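PDB 3EXZ: MaoC-like dehydratase from Rhodospirillum rubrum, which probably catalyses the hydration or dehydration of a thioester substrate, as other MaoC-like hot-dog enzymes do, although its own substrate is not established. Local coordinates for residues A[7-10]-A[11-14]; A[13-16]-A[17-20]. One frame throughout, in Å; residues are numbered along the deposited sequence.

Contact 1: residues A[7-10]-A[11-14]; sequences DLAV and GDRF
The carboxylate of Asp-12 folds back over the backbone of Ala-9, where OD2 accepts a hydrogen bond from Ala-9 N at 2.6 Å. The amide reaches OD2 from above the carboxylate plane, 43° out of it, and the bond is bent. With CG anti to its own carbonyl carbon (chi1 -78°), the acid is directed across the turn, and OD2 also lies 3.6 Å from Ala-9 CB. A type II beta turn running from Ala-9 to Asp-12 sets up this return: Asp-12 N donates to Ala-9 O over 2.9 Å, so Asp-12 and Ala-9 are joined by one backbone bond and one side-chain bond. At the third position of the turn Gly-11 adopts a positive phi of 102°, where a side chain would collide with Val-10 O. Beyond the polar pair, Leu-8 and Phe-14 meet at about a right angle, the methyl CD2 of Leu-8 lying 4.2 Å from Phe-14 CZ, and Leu-3 packs on both residues. The turn leads into strand 13-20, one of the two outermost strands of the sheet within this chain; Gly-11 and Asp-12 already form backbone hydrogen bonds with Val-104 of strand 97-109, while Val-10 rests on Ile-107 of that strand.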
loop_
_atom_site.group_PDB
_atom_site.type_symbol
_atom_site.label_atom_id
_atom_site.label_comp_id
_atom_site.label_asym_id
_atom_site.label_seq_id
_atom_site.Cartn_x
_atom_site.Cartn_y
_atom_site.Cartn_z
ATOM N N ASP A 7 -0.452 -11.766 24.515
ATOM C CA ASP A 7 -0.905 -12.966 23.823
ATOM C C ASP A 7 -0.073 -13.362 22.616
ATOM O O ASP A 7 -0.255 -14.444 22.061
ATOM C CB ASP A 7 -2.356 -12.769 23.366
ATOM C CG ASP A 7 -3.295 -12.406 24.505
ATOM O OD1 ASP A 7 -3.548 -13.282 25.362
ATOM O OD2 ASP A 7 -3.774 -11.248 24.543
ATOM N N LEU A 8 0.854 -12.502 22.227
ATOM C CA LEU A 8 1.661 -12.748 21.045
ATOM C C LEU A 8 3.018 -13.380 21.297
ATOM O O LEU A 8 3.647 -13.114 22.318
ATOM C CB LEU A 8 1.869 -11.418 20.302
ATOM C CG LEU A 8 0.619 -10.635 19.865
ATOM C CD1 LEU A 8 1.011 -9.308 19.211
ATOM C CD2 LEU A 8 -0.186 -11.483 18.904
ATOM N N ALA A 9 3.456 -14.229 20.376
ATOM C CA ALA A 9 4.786 -14.827 20.471
ATOM C C ALA A 9 5.375 -15.069 19.082
ATOM O O ALA A 9 4.657 -15.415 18.144
ATOM C CB ALA A 9 4.762 -16.149 21.248
ATOM N N VAL A 10 6.685 -14.870 18.957
ATOM C CA VAL A 10 7.395 -15.103 17.704
ATOM C C VAL A 10 6.999 -16.494 17.185
ATOM O O VAL A 10 7.046 -17.484 17.925
ATOM C CB VAL A 10 8.934 -15.054 17.934
ATOM C CG1 VAL A 10 9.680 -15.424 16.655
ATOM C CG2 VAL A 10 9.335 -13.657 18.415
ATOM N N GLY A 11 6.589 -16.554 15.921
ATOM C CA GLY A 11 6.194 -17.811 15.310
ATOM C C GLY A 11 4.689 -17.992 15.213
ATOM O O GLY A 11 4.207 -18.903 14.539
ATOM N N ASP A 12 3.936 -17.137 15.897
ATOM C CA ASP A 12 2.481 -17.247 15.851
ATOM C C ASP A 12 1.952 -17.030 14.442
ATOM O O ASP A 12 2.347 -16.093 13.751
ATOM C CB ASP A 12 1.822 -16.252 16.812
ATOM C CG ASP A 12 1.876 -16.714 18.253
ATOM O OD1 ASP A 12 1.965 -17.946 18.472
ATOM O OD2 ASP A 12 1.807 -15.859 19.161
ATOM N N ARG A 13 1.052 -17.911 14.025
ATOM C CA ARG A 13 0.461 -17.842 12.702
ATOM C C ARG A 13 -1.027 -17.520 12.795
ATOM O O ARG A 13 -1.734 -18.052 13.648
ATOM C CB ARG A 13 0.676 -19.175 11.976
ATOM C CG ARG A 13 2.127 -19.472 11.608
ATOM C CD ARG A 13 2.294 -20.922 11.152
ATOM N NE ARG A 13 3.696 -21.306 10.972
ATOM C CZ ARG A 13 4.498 -21.739 11.946
ATOM N NH1 ARG A 13 4.048 -21.855 13.189
ATOM N NH2 ARG A 13 5.760 -22.047 11.675
ATOM N N PHE A 14 -1.483 -16.625 11.920
ATOM C CA PHE A 14 -2.887 -16.216 11.863
ATOM C C PHE A 14 -3.410 -16.328 10.439
ATOM O O PHE A 14 -2.685 -16.088 9.472
ATOM C CB PHE A 14 -3.051 -14.774 12.339
ATOM C CG PHE A 14 -2.672 -14.571 13.765
ATOM C CD1 PHE A 14 -3.571 -14.864 14.789
ATOM C CD2 PHE A 14 -1.385 -14.178 14.094
ATOM C CE1 PHE A 14 -3.181 -14.777 16.120
ATOM C CE2 PHE A 14 -0.986 -14.091 15.424
ATOM C CZ PHE A 14 -1.886 -14.390 16.436
#

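Contact 2: residues A[13-16]-A[17-20]; sequences RFDS and ARHR
Ser-16 and Ala-17 meet through a bond between neighbours: the hydroxyl of Ser-16 donates from OG to Ala-17 O over 2.7 Å. It arrives in the carbonyl plane on a lone pair, with a C=O...donor angle of 139°. The hydroxyl gets there because chi1 of 80° sets OG between the backbone N and the carbonyl carbon of Ser-16, turned toward the residue that follows. OG is also bonded to Val-100 N of strand 97-109, so this buried hydroxyl donates within its own chain segment and accepts from the neighbouring strand. An alanine in place of Ser-16 would probably leave Ala-17 O and Val-100 N without this shared partner and weaken the link between the two strands at this point. Ala-17 itself directs its methyl away from the preceding residues, and its N is held by Ser-71 OG of helix 57-72. On the exposed side, Arg-18 doubles back along the chain, bent at chi2 and chi3, until NH2 stands 3.7 Å from Asp-15 OD1. This salt bridge is long, with the carboxylate and guanidinium planes turned 35° from each other. Ser-16 O lies in the guanidinium plane at its edge, 3.6 Å from Arg-18 NH2. Asp-15 and Arg-18 both pack on His-99 of strand 97-109. The chemistry is thus divided: the short, directional bonds of a buried hydroxyl engage two backbone groups, Ala-17 O and Val-100 N, where the strand is interrupted, whereas the loose ion pair outside probably adds only modest electrostatic attraction.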
loop_
_atom_site.group_PDB
_atom_site.type_symbol
_atom_site.label_atom_id
_atom_site.label_comp_id
_atom_site.label_asym_id
_atom_site.label_seq_id
_atom_site.Cartn_x
_atom_site.Cartn_y
_atom_site.Cartn_z
ATOM N N ARG A 13 1.052 -17.911 14.025
ATOM C CA ARG A 13 0.461 -17.842 12.702
ATOM C C ARG A 13 -1.027 -17.520 12.795
ATOM O O ARG A 13 -1.734 -18.052 13.648
ATOM C CB ARG A 13 0.676 -19.175 11.976
ATOM C CG ARG A 13 2.127 -19.472 11.608
ATOM C CD ARG A 13 2.294 -20.922 11.152
ATOM N NE ARG A 13 3.696 -21.306 10.972
ATOM C CZ ARG A 13 4.498 -21.739 11.946
ATOM N NH1 ARG A 13 4.048 -21.855 13.189
ATOM N NH2 ARG A 13 5.760 -22.047 11.675
ATOM N N PHE A 14 -1.483 -16.625 11.920
ATOM C CA PHE A 14 -2.887 -16.216 11.863
ATOM C C PHE A 14 -3.410 -16.328 10.439
ATOM O O PHE A 14 -2.685 -16.088 9.472
ATOM C CB PHE A 14 -3.051 -14.774 12.339
ATOM C CG PHE A 14 -2.672 -14.571 13.765
ATOM C CD1 PHE A 14 -3.571 -14.864 14.789
ATOM C CD2 PHE A 14 -1.385 -14.178 14.094
ATOM C CE1 PHE A 14 -3.181 -14.777 16.120
ATOM C CE2 PHE A 14 -0.986 -14.091 15.424
ATOM C CZ PHE A 14 -1.886 -14.390 16.436
ATOM N N ASP A 15 -4.685 -16.669 10.319
ATOM C CA ASP A 15 -5.291 -16.835 9.022
ATOM C C ASP A 15 -6.580 -16.082 8.871
ATOM O O ASP A 15 -7.415 -16.082 9.769
ATOM C CB ASP A 15 -5.484 -18.313 8.744
ATOM C CG ASP A 15 -4.583 -18.785 7.647
ATOM O OD1 ASP A 15 -5.008 -18.720 6.473
ATOM O OD2 ASP A 15 -3.441 -19.192 7.952
ATOM N N SER A 16 -6.747 -15.432 7.729
ATOM C CA SER A 16 -7.948 -14.653 7.484
ATOM C C SER A 16 -8.996 -15.469 6.738
ATOM O O SER A 16 -8.730 -16.588 6.287
ATOM C CB SER A 16 -7.614 -13.433 6.609
ATOM O OG SER A 16 -7.522 -13.787 5.229
ATOM N N ALA A 17 -10.197 -14.900 6.649
ATOM C CA ALA A 17 -11.263 -15.500 5.868
ATOM C C ALA A 17 -10.903 -15.144 4.398
ATOM O O ALA A 17 -9.901 -14.457 4.123
ATOM C CB ALA A 17 -12.617 -14.942 6.247
ATOM N N ARG A 18 -11.734 -15.587 3.466
ATOM C CA ARG A 18 -11.467 -15.424 2.049
ATOM C C ARG A 18 -12.184 -14.281 1.384
ATOM O O ARG A 18 -13.184 -13.788 1.890
ATOM C CB ARG A 18 -11.791 -16.755 1.338
ATOM C CG ARG A 18 -10.576 -17.633 1.001
ATOM C CD ARG A 18 -10.522 -18.920 1.813
ATOM N NE ARG A 18 -9.649 -18.817 2.982
ATOM C CZ ARG A 18 -8.641 -19.651 3.244
ATOM N NH1 ARG A 18 -8.362 -20.653 2.416
ATOM N NH2 ARG A 18 -7.910 -19.486 4.341
ATOM N N HIS A 19 -11.648 -13.841 0.256
ATOM C CA HIS A 19 -12.278 -12.765 -0.482
ATOM C C HIS A 19 -12.099 -13.039 -1.972
ATOM O O HIS A 19 -10.996 -13.361 -2.425
ATOM C CB HIS A 19 -11.664 -11.412 -0.101
ATOM C CG HIS A 19 -12.174 -10.263 -0.909
ATOM N ND1 HIS A 19 -13.317 -9.565 -0.585
ATOM C CD2 HIS A 19 -11.685 -9.685 -2.032
ATOM C CE1 HIS A 19 -13.505 -8.599 -1.468
ATOM N NE2 HIS A 19 -12.530 -8.654 -2.359
ATOM N N ARG A 20 -13.193 -12.946 -2.725
ATOM C CA ARG A 20 -13.128 -13.176 -4.164
ATOM C C ARG A 20 -12.984 -11.862 -4.949
ATOM O O ARG A 20 -13.784 -10.932 -4.798
ATOM C CB ARG A 20 -14.373 -13.927 -4.659
ATOM C CG ARG A 20 -14.131 -14.684 -5.958
ATOM C CD ARG A 20 -15.400 -15.333 -6.488
ATOM N NE ARG A 20 -15.159 -16.045 -7.741
ATOM C CZ ARG A 20 -14.539 -17.217 -7.833
ATOM N NH1 ARG A 20 -14.095 -17.824 -6.738
ATOM N NH2 ARG A 20 -14.355 -17.780 -9.024
#

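Followed from the N terminus, the chain first turns back on itself in contact 1, which closes the short loop leading into strand 13-20. Contact 2 closes no loop; it spans the irregular middle of that strand, where the chain stays extended. The two neither nest nor cross: they run in series and share Arg-13 and Phe-14, with centres about 16 Å apart. Strand 97-109 is the common neighbour, pairing with the turn through Val-104, with Phe-14 through Thr-102 and with Ser-16 through Val-100. Contact 1 thereby fastens the entry to the edge of the antiparallel sheet, and contact 2 brings that edge against helix 57-72, the long helix packed on the hot-dog sheet.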